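PDB 3CJY: putative thioesterase from Novosphingobium aromaticivorans, which probably hydrolyses acyl-CoA thioesters and binds a calcium ion. Local coordinates for residues 69-74 / 93-98; 61-66 / 205-210; 39-44 / 180-185; 187-192 / 251-256; 85-90 / 105-110. All coordinates share one frame; numbering follows the deposited sequence. Where two conformers were deposited one is given.

How the contacts relate
Contacts 1, 2 and 5 are antiparallel strand pairings held by backbone hydrogen bonds, whereas contacts 3 and 4 rest on helix packing. Contacts 1 and 5 lie at the two ends of strand 87-95, contact 1 wet and partly buried, contact 5 buried and reaching the second subunit. Contacts 2 and 3 join the N- and C-terminal halves, the first strand to strand, the second helix to helix near the chain's centre; they touch through L209 and A182. Contact 4 belongs to the C-terminal half alone and meets contact 2 where D206 and S254 bond. Polar side chains act through waters in contact 1 and as buried amides in contacts 2 and 4; contact 3 is apolar.

Contact 1 of 5, residues 69-74 / 93-98; sequences LGSVLD and GTVDGR
G93 meets the carbonyl of D74 with its CA, 3.3 Å from D74 O, in a CA-H...O contact. L73 CD1 lies against the same glycine, where a side chain would be a tight fit. T94 then forms a hydrogen-bonded antiparallel pair with D74: D74 N gives to T94 O at 2.8 Å, and T94 N returns a bond to D74 O at 2.9 Å. Their side chains share one face, with D74 CB 3.5 Å from T94 OG1. The T94 hydroxyl sits between its backbone N and carbonyl carbon (chi1 53°), a position from which it shares one water with D74 O and another with D74 OD2. V95 lies on the other face from T94. Its CG1 comes to 3.7 Å from V72 O and packs on S71 CB at 3.9 Å, and its CG2 packs on L73 CD1 at 4.3 Å, while S71 OG bonds to P68 O. D96 and G97 bring their amides round to the carboxylate: a further water links D96 N to V72 O and D74 OD2, and the water already held by T94 OG1 and D74 OD2 also accepts from G97 N. Two waters therefore donate to a single carboxylate oxygen and tie the turn to the neighbouring strand. The backbone angles of G97 by themselves call for glycine. R98 closes the turn on V95 with backbone bonds in both directions, and its guanidinium reaches S65 OG and F66 O. This is a two-residue type I' turn at the tip of a beta hairpin, with strand 72-79 antiparallel beside the hairpin's first strand, 87-95, in the N-terminal hotdog domain.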
# COMPACT_ATOMS: atom_id res chain seq x y z
N LEU A 69 -23.58 11.41 0.95
CA LEU A 69 -23.86 12.48 -0.02
C LEU A 69 -24.42 13.69 0.71
O LEU A 69 -25.30 13.57 1.56
CB LEU A 69 -24.91 12.02 -1.03
CG LEU A 69 -25.44 12.98 -2.07
CD1 LEU A 69 -24.36 13.50 -3.05
CD2 LEU A 69 -26.57 12.24 -2.83
N GLY A 70 -23.90 14.85 0.35
CA GLY A 70 -24.36 16.09 0.91
C GLY A 70 -23.62 16.59 2.14
O GLY A 70 -23.86 17.72 2.60
N SER A 71 -22.77 15.75 2.71
CA SER A 71 -21.98 16.16 3.88
C SER A 71 -20.94 17.19 3.51
O SER A 71 -20.47 17.27 2.37
CB SER A 71 -21.14 15.02 4.48
OG SER A 71 -21.76 13.75 4.49
N VAL A 72 -20.55 17.95 4.52
CA VAL A 72 -19.40 18.82 4.40
C VAL A 72 -18.25 18.01 5.02
O VAL A 72 -18.29 17.59 6.19
CB VAL A 72 -19.55 20.18 5.14
CG1 VAL A 72 -18.21 20.92 5.12
CG2 VAL A 72 -20.66 21.04 4.51
N LEU A 73 -17.24 17.82 4.20
CA LEU A 73 -16.04 17.08 4.58
C LEU A 73 -15.00 18.13 4.94
O LEU A 73 -14.67 18.97 4.13
CB LEU A 73 -15.52 16.20 3.43
CG LEU A 73 -14.18 15.46 3.63
CD1 LEU A 73 -14.33 14.53 4.84
CD2 LEU A 73 -13.69 14.73 2.33
N ASP A 74 -14.54 18.07 6.17
CA ASP A 74 -13.46 18.94 6.63
C ASP A 74 -12.16 18.16 6.52
O ASP A 74 -12.10 17.02 6.95
CB ASP A 74 -13.69 19.35 8.08
CG ASP A 74 -14.89 20.27 8.24
OD1 ASP A 74 -14.90 21.30 7.55
OD2 ASP A 74 -15.79 19.98 9.05
N GLY A 93 -9.83 13.49 7.74
CA GLY A 93 -11.13 13.86 7.22
C GLY A 93 -12.16 13.65 8.30
O GLY A 93 -12.18 12.62 9.00
N THR A 94 -12.99 14.67 8.48
CA THR A 94 -14.04 14.64 9.49
C THR A 94 -15.30 15.27 8.95
O THR A 94 -15.25 16.19 8.13
CB THR A 94 -13.66 15.45 10.78
OG1 THR A 94 -13.26 16.76 10.40
CG2 THR A 94 -12.55 14.82 11.53
N VAL A 95 -16.42 14.78 9.45
CA VAL A 95 -17.72 15.31 9.14
C VAL A 95 -18.39 15.61 10.48
O VAL A 95 -18.61 14.71 11.29
CB VAL A 95 -18.59 14.32 8.39
CG1 VAL A 95 -19.98 14.90 8.17
CG2 VAL A 95 -17.93 13.91 7.07
N ASP A 96 -18.68 16.87 10.72
CA ASP A 96 -19.33 17.23 11.94
C ASP A 96 -18.49 16.76 13.13
O ASP A 96 -19.03 16.36 14.16
CB ASP A 96 -20.71 16.59 12.01
CG ASP A 96 -21.69 17.18 11.01
OD1 ASP A 96 -21.44 18.31 10.54
OD2 ASP A 96 -22.72 16.51 10.71
N GLY A 97 -17.18 16.79 12.94
CA GLY A 97 -16.27 16.43 14.01
C GLY A 97 -15.99 14.94 14.09
O GLY A 97 -15.08 14.53 14.78
N ARG A 98 -16.78 14.14 13.38
CA ARG A 98 -16.62 12.68 13.36
C ARG A 98 -15.52 12.28 12.38
O ARG A 98 -15.54 12.71 11.25
CB ARG A 98 -17.93 11.98 12.93
CG ARG A 98 -17.82 10.43 12.85
CD ARG A 98 -19.11 9.69 12.37
NE ARG A 98 -19.35 9.69 10.91
CZ ARG A 98 -20.01 10.65 10.27
NH1 ARG A 98 -20.47 11.69 10.95
NH2 ARG A 98 -20.19 10.58 8.96
O HOH W 1 -18.18 18.88 8.49
O HOH W 2 -10.60 17.12 9.70
O HOH W 3 -15.50 18.30 11.01

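Contact 2 of 5, residues 61-66 / 205-210; sequences LQFVSF and LDNSLR
L61 and N207 pair through two backbone bonds, L61 N to N207 O at 2.7 Å and N207 N to L61 O at 2.9 Å. A third runs from F63 N to L205 O at 3.0 Å. Between them Q62 and D206 form a non-hydrogen-bonded pair whose amide and carboxylate lie side by side, planes 19° apart; a water modelled between Q62 NE2 and D206 OD2 is a doubtful link, being too close to the carboxylate. Both ends have further partners: D206 OD1 takes the amide of S254, D206 OD2 a salt bridge from R210 of the second subunit, and Q62 OE1 a bond from Q58 of that subunit. N207 ND2 gives to D206 O at 2.8 Å and to D186 OD1. The F63 ring, with CG anti to its carbonyl carbon (chi1 -64°), brings CE2 to 3.7 Å from N207 ND2, which meets the ring at its edge. L61 CD2 covers one face of that ring near the rim. A leucine in place of N207 would probably leave D186 OD1 and D206 O without this amide donor. Here strand 56-63 of the N-terminal domain runs antiparallel to strand 203-211 of the C-terminal one, the seam by which two hotdog domains join their sheets in a double hotdog thioesterase.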
# COMPACT_ATOMS: atom_id res chain seq x y z
N LEU A 61 -4.44 5.86 3.02
CA LEU A 61 -5.60 6.41 3.75
C LEU A 61 -6.43 5.25 4.28
O LEU A 61 -6.68 4.29 3.54
CB LEU A 61 -6.38 7.29 2.79
CG LEU A 61 -7.66 8.05 3.17
CD1 LEU A 61 -7.86 9.21 2.23
CD2 LEU A 61 -8.87 7.12 3.15
N GLN A 62 -6.81 5.36 5.55
CA GLN A 62 -7.64 4.36 6.24
C GLN A 62 -9.03 4.90 6.39
O GLN A 62 -9.20 6.02 6.82
CB GLN A 62 -7.09 4.06 7.66
CG GLN A 62 -5.60 3.89 7.69
CD GLN A 62 -5.12 2.69 6.85
OE1 GLN A 62 -5.65 1.57 7.01
NE2 GLN A 62 -4.10 2.91 5.99
N PHE A 63 -10.03 4.13 5.96
CA PHE A 63 -11.42 4.57 6.06
C PHE A 63 -11.99 4.13 7.40
O PHE A 63 -12.01 2.93 7.71
CB PHE A 63 -12.29 4.00 4.93
CG PHE A 63 -11.90 4.46 3.55
CD1 PHE A 63 -12.13 5.78 3.17
CD2 PHE A 63 -11.32 3.60 2.66
CE1 PHE A 63 -11.78 6.22 1.92
CE2 PHE A 63 -10.96 4.03 1.40
CZ PHE A 63 -11.19 5.34 1.03
N VAL A 64 -12.50 5.10 8.15
CA VAL A 64 -13.02 4.87 9.48
C VAL A 64 -14.52 4.82 9.47
O VAL A 64 -15.13 3.99 10.14
CB VAL A 64 -12.52 5.97 10.44
CG1 VAL A 64 -13.10 5.77 11.86
CG2 VAL A 64 -10.96 6.01 10.47
N SER A 65 -15.11 5.71 8.68
CA SER A 65 -16.56 5.82 8.56
C SER A 65 -16.96 6.42 7.22
O SER A 65 -16.13 7.00 6.51
CB SER A 65 -17.12 6.68 9.69
OG SER A 65 -18.53 6.77 9.61
N PHE A 66 -18.24 6.32 6.92
CA PHE A 66 -18.80 6.79 5.64
C PHE A 66 -19.11 8.27 5.66
O PHE A 66 -19.47 8.85 6.69
CB PHE A 66 -20.09 6.03 5.24
CG PHE A 66 -19.85 4.68 4.63
CD1 PHE A 66 -19.52 4.56 3.28
CD2 PHE A 66 -19.99 3.52 5.38
CE1 PHE A 66 -19.31 3.30 2.69
CE2 PHE A 66 -19.77 2.25 4.79
CZ PHE A 66 -19.43 2.15 3.44
N LEU A 205 -11.34 -0.93 2.89
CA LEU A 205 -10.87 -0.63 4.23
C LEU A 205 -9.89 0.55 4.22
O LEU A 205 -9.70 1.27 5.18
CB LEU A 205 -10.12 -1.84 4.84
CG LEU A 205 -10.95 -3.07 5.08
CD1 LEU A 205 -10.04 -4.05 5.80
CD2 LEU A 205 -12.11 -2.72 5.94
N ASP A 206 -9.27 0.70 3.08
CA ASP A 206 -8.22 1.69 2.86
C ASP A 206 -7.98 1.90 1.37
O ASP A 206 -8.59 1.24 0.53
CB ASP A 206 -6.91 1.23 3.48
CG ASP A 206 -6.25 0.08 2.67
OD1 ASP A 206 -6.89 -0.96 2.52
OD2 ASP A 206 -5.08 0.25 2.21
N ASN A 207 -7.13 2.88 1.09
CA ASN A 207 -6.62 3.19 -0.25
C ASN A 207 -5.12 3.53 -0.09
O ASN A 207 -4.72 4.25 0.83
CB ASN A 207 -7.26 4.42 -0.93
CG ASN A 207 -8.50 4.11 -1.81
OD1 ASN A 207 -8.91 4.96 -2.62
ND2 ASN A 207 -9.11 2.94 -1.63
N SER A 208 -4.32 3.00 -1.00
CA SER A 208 -2.89 3.31 -1.09
C SER A 208 -2.62 3.70 -2.53
O SER A 208 -3.14 3.07 -3.45
CB SER A 208 -2.04 2.10 -0.72
OG SER A 208 -0.64 2.39 -0.78
N LEU A 209 -1.80 4.73 -2.70
CA LEU A 209 -1.39 5.22 -4.07
C LEU A 209 0.10 5.59 -4.08
O LEU A 209 0.59 6.28 -3.16
CB LEU A 209 -2.21 6.44 -4.49
CG LEU A 209 -2.13 6.85 -5.95
CD1 LEU A 209 -2.85 5.83 -6.85
CD2 LEU A 209 -2.65 8.28 -6.18
N ARG A 210 0.81 5.13 -5.12
CA ARG A 210 2.21 5.48 -5.31
C ARG A 210 2.34 6.08 -6.71
O ARG A 210 2.14 5.39 -7.70
CB ARG A 210 3.10 4.23 -5.16
CG ARG A 210 2.89 3.57 -3.85
CD ARG A 210 3.78 2.37 -3.59
NE ARG A 210 3.27 1.72 -2.41
CZ ARG A 210 3.46 2.17 -1.18
NH1 ARG A 210 4.27 3.22 -1.00
NH2 ARG A 210 2.90 1.55 -0.14
O HOH W 4 -3.56 1.26 3.84

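Contact 3 of 5, residues 39-44 / 180-185; sequences ASMALA and SLAMFA
A182 presses its methyl into the helix opposite, and its CB lies 4.0 Å from A42 CB and 3.6 Å from the backbone at A42 N. It also comes to 3.6 Å from M41 CG, a less certain contact because M41, a selenomethionine, was deposited in two conformers. With small residues facing each other, the axes of 39-44 and 180-185 come within 7.6 Å and run nearly antiparallel, 155° between their directions. Helix 37-52 belongs to the N-terminal hotdog domain and helix 178-185 to the C-terminal one, and in this double hotdog the pairing buries them against each other near the middle of the chain. M183, modelled as selenomethionine, makes the rest. Its CG is anti to the carbonyl carbon (chi1 -82°) and passes A39 N at 3.7 Å; the bend at chi3 then brings CE to 4.1 Å from A42 CB, while SE lies 4.4 Å from A39 CB. The chain of M183 thus lies along helix 37-52, touching A39 and A42, one turn apart. Past its CG, M41 turns off toward N207. On the other side of helix 178-185, L181 and F184 pack on L240 of strand 233-241.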
# COMPACT_ATOMS: atom_id res chain seq x y z
N ALA A 39 -12.05 9.47 -4.39
CA ALA A 39 -12.18 10.94 -4.29
C ALA A 39 -11.64 11.38 -2.94
O ALA A 39 -11.04 12.40 -2.82
CB ALA A 39 -13.63 11.40 -4.45
N SER A 40 -11.87 10.57 -1.93
CA SER A 40 -11.33 10.87 -0.60
C SER A 40 -9.80 10.93 -0.68
O SER A 40 -9.18 11.85 -0.15
CB SER A 40 -11.77 9.83 0.43
OG SER A 40 -13.16 10.01 0.70
N MSE A 41 -9.23 9.91 -1.31
CA MSE A 41 -7.79 9.86 -1.50
C MSE A 41 -7.32 11.07 -2.31
O MSE A 41 -6.39 11.80 -1.89
CB MSE A 41 -7.30 8.57 -2.13
CG MSE A 41 -5.84 8.71 -2.49
SE MSE A 41 -4.61 8.79 -0.92
CE MSE A 41 -4.58 6.88 -0.63
N ALA A 42 -7.99 11.36 -3.41
CA ALA A 42 -7.66 12.51 -4.26
C ALA A 42 -7.60 13.80 -3.47
O ALA A 42 -6.69 14.61 -3.61
CB ALA A 42 -8.64 12.63 -5.41
N LEU A 43 -8.62 14.00 -2.63
CA LEU A 43 -8.77 15.21 -1.81
C LEU A 43 -7.67 15.29 -0.77
O LEU A 43 -7.10 16.33 -0.52
CB LEU A 43 -10.16 15.24 -1.17
CG LEU A 43 -11.34 15.66 -2.06
CD1 LEU A 43 -12.71 15.14 -1.59
CD2 LEU A 43 -11.36 17.19 -2.23
N ALA A 44 -7.36 14.15 -0.19
CA ALA A 44 -6.32 14.12 0.85
C ALA A 44 -4.97 14.50 0.21
O ALA A 44 -4.18 15.32 0.75
CB ALA A 44 -6.27 12.74 1.50
N SER A 180 -6.81 12.45 -10.41
CA SER A 180 -7.38 11.50 -11.36
C SER A 180 -6.88 10.09 -11.10
O SER A 180 -7.63 9.15 -11.12
CB SER A 180 -7.10 11.89 -12.83
OG SER A 180 -7.80 13.08 -13.15
N LEU A 181 -5.58 9.96 -10.88
CA LEU A 181 -4.97 8.64 -10.61
C LEU A 181 -5.53 8.00 -9.29
O LEU A 181 -5.86 6.83 -9.23
CB LEU A 181 -3.44 8.78 -10.61
CG LEU A 181 -2.80 9.17 -11.95
CD1 LEU A 181 -1.34 9.55 -11.76
CD2 LEU A 181 -3.01 8.05 -13.00
N ALA A 182 -5.69 8.83 -8.26
CA ALA A 182 -6.22 8.36 -7.00
C ALA A 182 -7.64 7.82 -7.24
O ALA A 182 -8.03 6.81 -6.70
CB ALA A 182 -6.24 9.48 -5.94
N MSE A 183 -8.40 8.52 -8.07
CA MSE A 183 -9.79 8.12 -8.32
C MSE A 183 -9.81 6.79 -9.11
O MSE A 183 -10.55 5.87 -8.78
CB MSE A 183 -10.55 9.27 -8.98
CG MSE A 183 -11.00 10.24 -7.89
SE MSE A 183 -11.94 11.84 -8.51
CE MSE A 183 -10.53 12.67 -9.06
N PHE A 184 -8.99 6.69 -10.15
CA PHE A 184 -8.97 5.50 -10.98
C PHE A 184 -8.43 4.26 -10.24
O PHE A 184 -8.81 3.11 -10.54
CB PHE A 184 -8.17 5.74 -12.27
CG PHE A 184 -8.84 6.67 -13.25
CD1 PHE A 184 -10.22 6.89 -13.20
CD2 PHE A 184 -8.13 7.20 -14.31
CE1 PHE A 184 -10.85 7.66 -14.21
CE2 PHE A 184 -8.75 8.00 -15.29
CZ PHE A 184 -10.12 8.24 -15.20
N ALA A 185 -7.52 4.50 -9.29
CA ALA A 185 -6.97 3.44 -8.45
C ALA A 185 -8.08 2.77 -7.63
O ALA A 185 -8.01 1.60 -7.31
CB ALA A 185 -5.86 4.00 -7.46

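Contact 4 of 5, residues 187-192 / 251-256; sequences FLPIAL and GAQSLL
L255 meets L192 tip to tip, the two CD2 methyls 3.6 Å apart: L192 has CG anti to its backbone N (chi1 177°) and reaches down from the helix, while L255 rises from the strand. The same CD2 of L255 serves P189 as well, lying 3.9 Å from P189 CG and the same distance from P189 CA; the proline ring and the leucine chain cross at about a right angle. P189 also rests on the amide of Q253, P189 CG being 3.8 Å from Q253 OE1. Q253 reaches both L188 and P189. Its CG sits between backbone N and carbonyl carbon (chi1 62°) and the chain beyond is extended, which carries the amide up to the start of the helix. There NE2 lies 3.9 Å from L188 CB. This is helix 188-196 packed on strand 247-256 of the C-terminal hotdog domain; helix segment 188-192 lies across strand segment 251-256 with an angle of 53° between the directions and 10.0 Å between the axes. The buried amide is gripped at both ends, OE1 by the hydroxyl of S204 and NE2 by the carboxylate of D186. A leucine in place of Q253 would probably leave S204 OG and D186 OD1 without these partners. L188 slides past Q253 in the opposite direction, L188 CD1 coming to 4.0 Å from Q253 CG, and the same L188 CD1 is 4.2 Å from A252 CA. Around the contact, L188 packs on V238 and M224, and L192 on A234 and L257.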
# COMPACT_ATOMS: atom_id res chain seq x y z
N PHE A 187 -10.98 1.84 -8.46
CA PHE A 187 -11.85 0.98 -9.23
C PHE A 187 -11.67 -0.52 -8.85
O PHE A 187 -12.33 -1.40 -9.36
CB PHE A 187 -11.63 1.18 -10.73
CG PHE A 187 -12.45 2.30 -11.32
CD1 PHE A 187 -12.31 3.60 -10.87
CD2 PHE A 187 -13.34 2.02 -12.36
CE1 PHE A 187 -13.05 4.62 -11.39
CE2 PHE A 187 -14.09 3.06 -12.92
CZ PHE A 187 -13.93 4.36 -12.44
N LEU A 188 -10.82 -0.78 -7.85
CA LEU A 188 -10.59 -2.17 -7.43
C LEU A 188 -11.85 -2.86 -6.93
O LEU A 188 -11.95 -4.06 -7.07
CB LEU A 188 -9.43 -2.32 -6.43
CG LEU A 188 -8.06 -2.41 -7.07
CD1 LEU A 188 -6.95 -2.18 -6.08
CD2 LEU A 188 -7.91 -3.77 -7.79
N PRO A 189 -12.77 -2.13 -6.26
CA PRO A 189 -14.01 -2.88 -5.89
C PRO A 189 -14.74 -3.52 -7.08
O PRO A 189 -15.32 -4.59 -6.97
CB PRO A 189 -14.82 -1.82 -5.13
CG PRO A 189 -13.78 -0.87 -4.59
CD PRO A 189 -12.73 -0.79 -5.63
N ILE A 190 -14.63 -2.93 -8.26
CA ILE A 190 -15.24 -3.48 -9.47
C ILE A 190 -14.49 -4.75 -9.85
O ILE A 190 -15.09 -5.77 -10.18
CB ILE A 190 -15.23 -2.44 -10.64
CG1 ILE A 190 -16.18 -1.28 -10.29
CG2 ILE A 190 -15.61 -3.10 -11.94
CD1 ILE A 190 -16.08 -0.14 -11.25
N ALA A 191 -13.18 -4.73 -9.67
CA ALA A 191 -12.37 -5.91 -9.97
C ALA A 191 -12.74 -7.04 -8.99
O ALA A 191 -12.78 -8.22 -9.37
CB ALA A 191 -10.88 -5.60 -9.84
N LEU A 192 -13.07 -6.67 -7.77
CA LEU A 192 -13.45 -7.69 -6.76
C LEU A 192 -14.76 -8.35 -7.17
O LEU A 192 -14.91 -9.58 -7.13
CB LEU A 192 -13.53 -7.08 -5.38
CG LEU A 192 -13.99 -8.03 -4.29
CD1 LEU A 192 -13.07 -9.28 -4.21
CD2 LEU A 192 -14.14 -7.28 -2.94
N GLY A 251 -1.44 1.28 -7.02
CA GLY A 251 -2.30 1.40 -5.86
C GLY A 251 -2.69 0.03 -5.35
O GLY A 251 -2.41 -0.98 -5.96
N ALA A 252 -3.28 0.05 -4.20
CA ALA A 252 -3.75 -1.17 -3.57
C ALA A 252 -4.73 -0.85 -2.48
O ALA A 252 -4.82 0.27 -2.03
CB ALA A 252 -2.58 -1.94 -3.00
N GLN A 253 -5.48 -1.87 -2.09
CA GLN A 253 -6.41 -1.80 -0.96
C GLN A 253 -6.84 -3.18 -0.52
O GLN A 253 -6.66 -4.17 -1.22
CB GLN A 253 -7.68 -1.04 -1.29
CG GLN A 253 -8.52 -1.68 -2.42
CD GLN A 253 -9.79 -0.91 -2.71
OE1 GLN A 253 -10.87 -1.29 -2.24
NE2 GLN A 253 -9.66 0.19 -3.45
N SER A 254 -7.39 -3.20 0.69
CA SER A 254 -8.04 -4.36 1.27
C SER A 254 -9.49 -4.04 1.35
O SER A 254 -9.86 -2.87 1.47
CB SER A 254 -7.46 -4.74 2.62
OG SER A 254 -6.10 -5.09 2.47
N LEU A 255 -10.32 -5.06 1.27
CA LEU A 255 -11.76 -4.90 1.25
C LEU A 255 -12.48 -5.86 2.16
O LEU A 255 -12.06 -7.00 2.35
CB LEU A 255 -12.29 -5.11 -0.17
CG LEU A 255 -11.72 -4.35 -1.39
CD1 LEU A 255 -10.72 -5.19 -2.16
CD2 LEU A 255 -12.86 -3.94 -2.34
N LEU A 256 -13.60 -5.38 2.72
CA LEU A 256 -14.48 -6.19 3.56
C LEU A 256 -15.52 -6.75 2.61
O LEU A 256 -16.18 -6.02 1.85
CB LEU A 256 -15.17 -5.34 4.63
CG LEU A 256 -16.14 -6.09 5.55
CD1 LEU A 256 -15.31 -6.72 6.61
CD2 LEU A 256 -17.16 -5.15 6.17

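Contact 5 of 5, residues 85-90 / 105-110; sequences TLAQAR and ISLGMR
A87 O takes the amide of L107 at 2.7 Å and, alongside it, a CA-H...O contact from S106. A87 N returns a bond to L107 O at 2.8 Å, and L86 CD2 closes on that same oxygen. A89 and I105 repeat this pair of backbone bonds. Both pairs belong to the beta hairpin of strands 87-95 and 98-107 in the N-terminal hotdog domain, whose face of A87, I105 and L107 packs on helix 37-52; the side chain of A89, on this face too, is about 7 Å from that of T51, a calcium ligand. L107 CD1 lies 4.3 Å from A89 CB. On the other face, Q88 NE2 makes a weak 3.5 Å bond to S106 OG, and both have further partners: Q81 for Q88 OE1, F63 O of the second subunit for Q88 NE2, and Q58 for S106 OG. A water joins T85 O to M109 N. At G108 a side chain would run into T85 O, and the backbone angles alone call for glycine. R110 CG, anti to its carbonyl carbon (chi1 -56°), lies 3.8 Å from T85 O, and R110 NH1 bonds to L257 O and G232 O of the second subunit.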
# COMPACT_ATOMS: atom_id res chain seq x y z
N THR A 85 14.67 17.49 0.83
CA THR A 85 14.50 16.36 -0.07
C THR A 85 13.11 15.73 -0.01
O THR A 85 12.64 15.14 -0.99
CB THR A 85 15.53 15.26 0.20
OG1 THR A 85 15.04 14.37 1.20
CG2 THR A 85 16.85 15.83 0.67
N LEU A 86 12.46 15.89 1.14
CA LEU A 86 11.20 15.21 1.45
C LEU A 86 10.31 15.92 2.46
O LEU A 86 10.77 16.63 3.36
CB LEU A 86 11.61 13.80 1.96
CG LEU A 86 10.76 12.64 2.48
CD1 LEU A 86 10.54 12.73 3.97
CD2 LEU A 86 9.46 12.47 1.73
N ALA A 87 9.01 15.77 2.27
CA ALA A 87 8.04 16.24 3.23
C ALA A 87 7.07 15.11 3.53
O ALA A 87 6.81 14.22 2.69
CB ALA A 87 7.32 17.49 2.72
N GLN A 88 6.58 15.14 4.76
CA GLN A 88 5.56 14.20 5.20
C GLN A 88 4.46 14.90 5.92
O GLN A 88 4.68 15.84 6.67
CB GLN A 88 6.15 13.12 6.04
CG GLN A 88 7.09 12.31 5.18
CD GLN A 88 7.57 11.16 5.91
OE1 GLN A 88 7.89 11.32 7.07
NE2 GLN A 88 7.63 9.96 5.27
N ALA A 89 3.25 14.43 5.64
CA ALA A 89 2.05 15.03 6.24
C ALA A 89 1.05 13.96 6.59
O ALA A 89 1.16 12.83 6.13
CB ALA A 89 1.40 15.95 5.24
N ARG A 90 0.14 14.33 7.47
CA ARG A 90 -1.03 13.55 7.80
C ARG A 90 -2.27 14.41 7.51
O ARG A 90 -2.27 15.60 7.79
CB ARG A 90 -1.03 13.16 9.25
CG ARG A 90 0.03 12.17 9.58
CD ARG A 90 -0.30 11.47 10.89
NE ARG A 90 -0.21 12.39 11.99
CZ ARG A 90 0.10 12.00 13.23
NH1 ARG A 90 0.36 10.72 13.47
NH2 ARG A 90 0.19 12.90 14.20
N ILE A 105 0.96 10.78 4.02
CA ILE A 105 1.39 11.16 2.68
C ILE A 105 2.83 11.68 2.66
O ILE A 105 3.25 12.44 3.55
CB ILE A 105 0.46 12.30 2.15
CG1 ILE A 105 -1.02 11.84 2.16
CG2 ILE A 105 0.87 12.76 0.74
CD1 ILE A 105 -2.01 12.89 1.86
N SER A 106 3.59 11.21 1.68
CA SER A 106 4.97 11.66 1.44
C SER A 106 4.95 12.51 0.19
O SER A 106 4.29 12.17 -0.78
CB SER A 106 5.93 10.49 1.18
OG SER A 106 5.92 9.61 2.26
N LEU A 107 5.71 13.60 0.25
CA LEU A 107 5.79 14.58 -0.83
C LEU A 107 7.22 14.92 -1.12
O LEU A 107 8.05 14.91 -0.24
CB LEU A 107 4.99 15.84 -0.48
CG LEU A 107 3.55 15.59 -0.04
CD1 LEU A 107 3.47 15.58 1.50
CD2 LEU A 107 2.60 16.63 -0.62
N GLY A 108 7.50 15.19 -2.38
CA GLY A 108 8.85 15.57 -2.77
C GLY A 108 9.06 15.44 -4.25
O GLY A 108 8.28 14.80 -4.98
N MSE A 109 10.16 16.03 -4.68
CA MSE A 109 10.52 16.00 -6.06
C MSE A 109 11.94 16.51 -6.10
O MSE A 109 12.21 17.67 -5.78
CB MSE A 109 9.55 16.87 -6.87
CG MSE A 109 9.70 16.65 -8.37
SE MSE A 109 8.74 17.94 -9.53
CE MSE A 109 9.35 19.59 -8.64
N ARG A 110 12.86 15.62 -6.42
CA ARG A 110 14.29 15.92 -6.41
C ARG A 110 14.88 16.09 -7.80
O ARG A 110 14.54 15.38 -8.73
CB ARG A 110 14.98 14.82 -5.65
CG ARG A 110 14.40 14.67 -4.28
CD ARG A 110 14.83 13.38 -3.70
NE ARG A 110 16.23 13.37 -3.35
CZ ARG A 110 16.94 12.26 -3.19
NH1 ARG A 110 16.39 11.09 -3.44
NH2 ARG A 110 18.23 12.32 -2.83
O HOH W 5 11.89 16.91 -2.80